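Local atomic coordinates of anthranilate-CoA ligase (Stigmatella aurantiaca, PDB entry 4WV3), a protein that belongs to the ANL clan of AMP-binding enzymes, built from a large N-terminal domain and a smaller C-terminal one. Residues 1-15 and 188-200. Numbering follows the deposited sequence.
Sequences MKASDLPLYYNAVDI and AHKDYPLTAQLWG
Ala12 and His189 show how an imidazole can anchor an otherwise irregular N-terminal segment. The backbone N of Ala12 donates to His189 ND1 at 2.9 Å, with an N-H...acceptor angle of 158°, and lies close to the ring plane, while the carbonyl oxygen of Tyr10 sits over one face of the same ring. The Asn11 amide, its plane turned 52° from the imidazole, brings ND2 within van der Waals range of His189 CE1 (3.5 Å) while ND2 hydrogen-bonds to Val81 O; its OD1 accepts from Val13 N in the carbonyl plane, a capping bond just ahead of helix 14-17. With CG anti to the backbone N (chi1 174°), the Tyr10 side chain runs past His189 and approaches Pro193 from the opposite direction, CZ lying 3.5 Å from Pro193 CG, which sits obliquely to the ring. The edge of the phenol ring carries CE2 to 3.3 Å from His189 O. Segment 1-15 runs along helix 191-204 as far as Leu198, in the large AMP-binding domain characteristic of the ANL clan, and Val81 of helix 71-83 touches both Ala12 and His189. Ile15 CD1 packs 3.9 Å from Pro193 CA, while the two methyls of Leu6 divide, CD1 against Lys190 CB and CD2 against Pro193 CG. Further along, Met1 crosses Gln197 at about a right angle, SD 3.6 Å from Gln197 CB, and its CG touches Leu194 CD2 at 3.6 Å; Gln197 OE1 bonds to Tyr233 OH and NE2 to Asn202 OD1.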
# COMPACT_ATOMS: atom_id res chain seq x y z
N MET A 1 0.63 16.02 15.56
CA MET A 1 -0.24 15.98 16.73
C MET A 1 0.02 14.73 17.57
O MET A 1 0.76 13.83 17.16
CB MET A 1 -1.71 16.04 16.32
CG MET A 1 -2.14 14.92 15.39
SD MET A 1 -3.91 14.92 15.04
CE MET A 1 -4.57 14.66 16.68
N LYS A 2 -0.59 14.68 18.74
CA LYS A 2 -0.44 13.56 19.65
C LYS A 2 -1.77 12.83 19.82
O LYS A 2 -2.82 13.34 19.42
CB LYS A 2 0.06 14.04 21.01
CG LYS A 2 1.52 14.44 21.03
CD LYS A 2 2.42 13.23 20.88
CE LYS A 2 3.79 13.47 21.50
NZ LYS A 2 4.62 12.23 21.48
N ALA A 3 -1.72 11.64 20.41
CA ALA A 3 -2.94 10.91 20.72
C ALA A 3 -3.70 11.64 21.83
O ALA A 3 -4.93 11.58 21.90
CB ALA A 3 -2.61 9.49 21.15
N SER A 4 -2.95 12.33 22.68
CA SER A 4 -3.54 13.08 23.79
C SER A 4 -4.33 14.29 23.30
O SER A 4 -5.15 14.84 24.04
CB SER A 4 -2.45 13.51 24.77
OG SER A 4 -1.38 14.16 24.10
N ASP A 5 -4.09 14.72 22.07
CA ASP A 5 -4.84 15.81 21.47
C ASP A 5 -6.25 15.36 21.08
O ASP A 5 -7.17 16.16 20.96
CB ASP A 5 -4.11 16.39 20.25
CG ASP A 5 -2.82 17.09 20.63
OD1 ASP A 5 -2.68 17.52 21.80
OD2 ASP A 5 -1.94 17.21 19.75
N LEU A 6 -6.41 14.05 20.90
CA LEU A 6 -7.70 13.47 20.57
C LEU A 6 -8.55 13.31 21.82
O LEU A 6 -8.01 13.21 22.92
CB LEU A 6 -7.52 12.11 19.90
CG LEU A 6 -6.84 12.10 18.52
CD1 LEU A 6 -6.54 10.68 18.09
CD2 LEU A 6 -7.72 12.80 17.50
N PRO A 7 -9.88 13.30 21.66
CA PRO A 7 -10.74 12.96 22.80
C PRO A 7 -10.54 11.50 23.19
O PRO A 7 -10.26 10.68 22.32
CB PRO A 7 -12.15 13.18 22.24
CG PRO A 7 -12.00 13.06 20.76
CD PRO A 7 -10.65 13.63 20.46
N LEU A 8 -10.66 11.19 24.48
CA LEU A 8 -10.44 9.83 24.97
C LEU A 8 -11.36 8.84 24.26
O LEU A 8 -10.96 7.72 23.95
CB LEU A 8 -10.66 9.76 26.48
CG LEU A 8 -10.29 8.44 27.15
CD1 LEU A 8 -8.80 8.15 26.99
CD2 LEU A 8 -10.68 8.45 28.62
N TYR A 9 -12.59 9.27 23.99
CA TYR A 9 -13.53 8.49 23.21
C TYR A 9 -13.67 9.07 21.81
O TYR A 9 -14.24 10.15 21.63
CB TYR A 9 -14.88 8.40 23.91
CG TYR A 9 -14.87 7.53 25.14
CD1 TYR A 9 -14.49 8.04 26.38
CD2 TYR A 9 -15.23 6.19 25.07
CE1 TYR A 9 -14.47 7.24 27.50
CE2 TYR A 9 -15.21 5.38 26.19
CZ TYR A 9 -14.84 5.91 27.40
OH TYR A 9 -14.82 5.11 28.52
N TYR A 10 -13.13 8.36 20.83
CA TYR A 10 -13.11 8.84 19.45
C TYR A 10 -13.54 7.75 18.49
O TYR A 10 -13.23 6.57 18.68
CB TYR A 10 -11.70 9.34 19.10
CG TYR A 10 -11.52 9.73 17.65
CD1 TYR A 10 -11.87 11.00 17.20
CD2 TYR A 10 -10.99 8.83 16.73
CE1 TYR A 10 -11.70 11.36 15.88
CE2 TYR A 10 -10.82 9.18 15.40
CZ TYR A 10 -11.17 10.45 14.98
OH TYR A 10 -11.00 10.80 13.67
N ASN A 11 -14.26 8.15 17.44
CA ASN A 11 -14.64 7.22 16.38
C ASN A 11 -14.12 7.72 15.04
O ASN A 11 -14.25 8.90 14.72
CB ASN A 11 -16.16 7.04 16.33
CG ASN A 11 -16.58 5.82 15.55
OD1 ASN A 11 -16.53 5.81 14.32
ND2 ASN A 11 -17.00 4.77 16.26
N ALA A 12 -13.53 6.82 14.26
CA ALA A 12 -12.89 7.18 13.00
C ALA A 12 -13.89 7.62 11.93
O ALA A 12 -13.49 8.07 10.85
CB ALA A 12 -12.04 6.02 12.49
N VAL A 13 -15.18 7.50 12.22
CA VAL A 13 -16.20 7.98 11.30
C VAL A 13 -16.18 9.51 11.25
O VAL A 13 -16.75 10.13 10.35
CB VAL A 13 -17.61 7.48 11.70
CG1 VAL A 13 -18.14 8.26 12.89
CG2 VAL A 13 -18.57 7.59 10.52
N ASP A 14 -15.50 10.11 12.23
CA ASP A 14 -15.33 11.55 12.27
C ASP A 14 -14.51 12.05 11.08
O ASP A 14 -14.64 13.20 10.67
CB ASP A 14 -14.67 11.99 13.58
CG ASP A 14 -14.52 13.49 13.68
OD1 ASP A 14 -15.53 14.17 13.96
OD2 ASP A 14 -13.39 13.99 13.48
N ILE A 15 -13.67 11.17 10.54
CA ILE A 15 -12.90 11.47 9.33
C ILE A 15 -13.83 11.95 8.22
O ILE A 15 -13.53 12.89 7.49
CB ILE A 15 -12.10 10.23 8.86
CG1 ILE A 15 -10.99 9.90 9.85
CG2 ILE A 15 -11.51 10.45 7.47
CD1 ILE A 15 -9.92 10.96 9.96
N ALA A 188 -6.37 1.13 15.60
CA ALA A 188 -7.36 1.80 16.42
C ALA A 188 -7.93 3.03 15.72
O ALA A 188 -7.39 3.48 14.71
CB ALA A 188 -6.77 2.19 17.76
N HIS A 189 -9.02 3.56 16.26
CA HIS A 189 -9.66 4.75 15.71
C HIS A 189 -8.68 5.92 15.64
O HIS A 189 -8.70 6.70 14.69
CB HIS A 189 -10.88 5.15 16.55
CG HIS A 189 -12.01 4.16 16.49
ND1 HIS A 189 -13.07 4.31 15.63
CD2 HIS A 189 -12.24 3.03 17.19
CE1 HIS A 189 -13.91 3.30 15.80
NE2 HIS A 189 -13.43 2.51 16.74
N LYS A 190 -7.83 6.03 16.65
CA LYS A 190 -6.89 7.15 16.76
C LYS A 190 -5.89 7.21 15.61
O LYS A 190 -5.42 8.28 15.25
CB LYS A 190 -6.14 7.09 18.10
CG LYS A 190 -5.26 5.86 18.27
CD LYS A 190 -4.38 5.97 19.50
CE LYS A 190 -3.59 4.70 19.73
NZ LYS A 190 -2.73 4.34 18.57
N ASP A 191 -5.58 6.05 15.04
CA ASP A 191 -4.55 5.96 14.01
C ASP A 191 -4.92 6.71 12.73
O ASP A 191 -4.04 7.18 12.00
CB ASP A 191 -4.25 4.50 13.69
CG ASP A 191 -3.74 3.74 14.89
OD1 ASP A 191 -3.11 4.37 15.77
OD2 ASP A 191 -3.97 2.51 14.96
N TYR A 192 -6.21 6.84 12.48
CA TYR A 192 -6.69 7.47 11.24
C TYR A 192 -6.50 8.99 11.17
O TYR A 192 -5.92 9.48 10.20
CB TYR A 192 -8.13 7.04 10.93
CG TYR A 192 -8.24 5.62 10.46
CD1 TYR A 192 -8.46 5.33 9.12
CD2 TYR A 192 -8.10 4.55 11.34
CE1 TYR A 192 -8.55 4.03 8.67
CE2 TYR A 192 -8.19 3.25 10.90
CZ TYR A 192 -8.41 2.99 9.56
OH TYR A 192 -8.50 1.69 9.12
N PRO A 193 -6.97 9.74 12.18
CA PRO A 193 -6.69 11.18 12.10
C PRO A 193 -5.22 11.50 12.36
O PRO A 193 -4.73 12.52 11.90
CB PRO A 193 -7.57 11.76 13.21
CG PRO A 193 -7.73 10.66 14.18
CD PRO A 193 -7.79 9.41 13.36
N LEU A 194 -4.54 10.62 13.09
CA LEU A 194 -3.13 10.81 13.40
C LEU A 194 -2.25 10.71 12.15
O LEU A 194 -1.43 11.59 11.89
CB LEU A 194 -2.66 9.80 14.45
CG LEU A 194 -2.95 10.15 15.91
CD1 LEU A 194 -2.55 9.00 16.82
CD2 LEU A 194 -2.23 11.43 16.30
N THR A 195 -2.43 9.65 11.37
CA THR A 195 -1.69 9.49 10.13
C THR A 195 -2.09 10.56 9.12
O THR A 195 -1.27 11.03 8.33
CB THR A 195 -1.89 8.10 9.49
OG1 THR A 195 -3.29 7.83 9.34
CG2 THR A 195 -1.26 7.02 10.36
N ALA A 196 -3.36 10.95 9.15
CA ALA A 196 -3.87 11.97 8.24
C ALA A 196 -3.23 13.32 8.52
O ALA A 196 -3.01 14.12 7.61
CB ALA A 196 -5.39 12.07 8.35
N GLN A 197 -2.92 13.57 9.79
CA GLN A 197 -2.31 14.83 10.19
C GLN A 197 -0.79 14.78 10.04
O GLN A 197 -0.19 15.67 9.43
CB GLN A 197 -2.67 15.17 11.64
CG GLN A 197 -2.19 16.54 12.09
CD GLN A 197 -2.88 17.67 11.35
OE1 GLN A 197 -4.11 17.70 11.25
NE2 GLN A 197 -2.09 18.61 10.84
N LEU A 198 -0.18 13.73 10.59
CA LEU A 198 1.28 13.62 10.63
C LEU A 198 1.94 13.58 9.25
O LEU A 198 3.00 14.17 9.05
CB LEU A 198 1.70 12.40 11.45
CG LEU A 198 1.44 12.48 12.96
CD1 LEU A 198 1.91 11.21 13.66
CD2 LEU A 198 2.10 13.71 13.56
N TRP A 199 1.31 12.90 8.30
CA TRP A 199 1.87 12.83 6.95
C TRP A 199 1.01 13.54 5.91
O TRP A 199 1.52 14.34 5.12
CB TRP A 199 2.11 11.38 6.52
CG TRP A 199 2.75 11.28 5.17
CD1 TRP A 199 4.09 11.29 4.90
CD2 TRP A 199 2.08 11.17 3.91
NE1 TRP A 199 4.29 11.20 3.54
CE2 TRP A 199 3.07 11.12 2.92
CE3 TRP A 199 0.74 11.12 3.53
CZ2 TRP A 199 2.77 11.01 1.56
CZ3 TRP A 199 0.44 11.01 2.18
CH2 TRP A 199 1.45 10.96 1.21
N GLY A 200 -0.29 13.25 5.91
CA GLY A 200 -1.21 13.81 4.93
C GLY A 200 -1.19 15.32 4.87
O GLY A 200 -1.18 15.91 3.78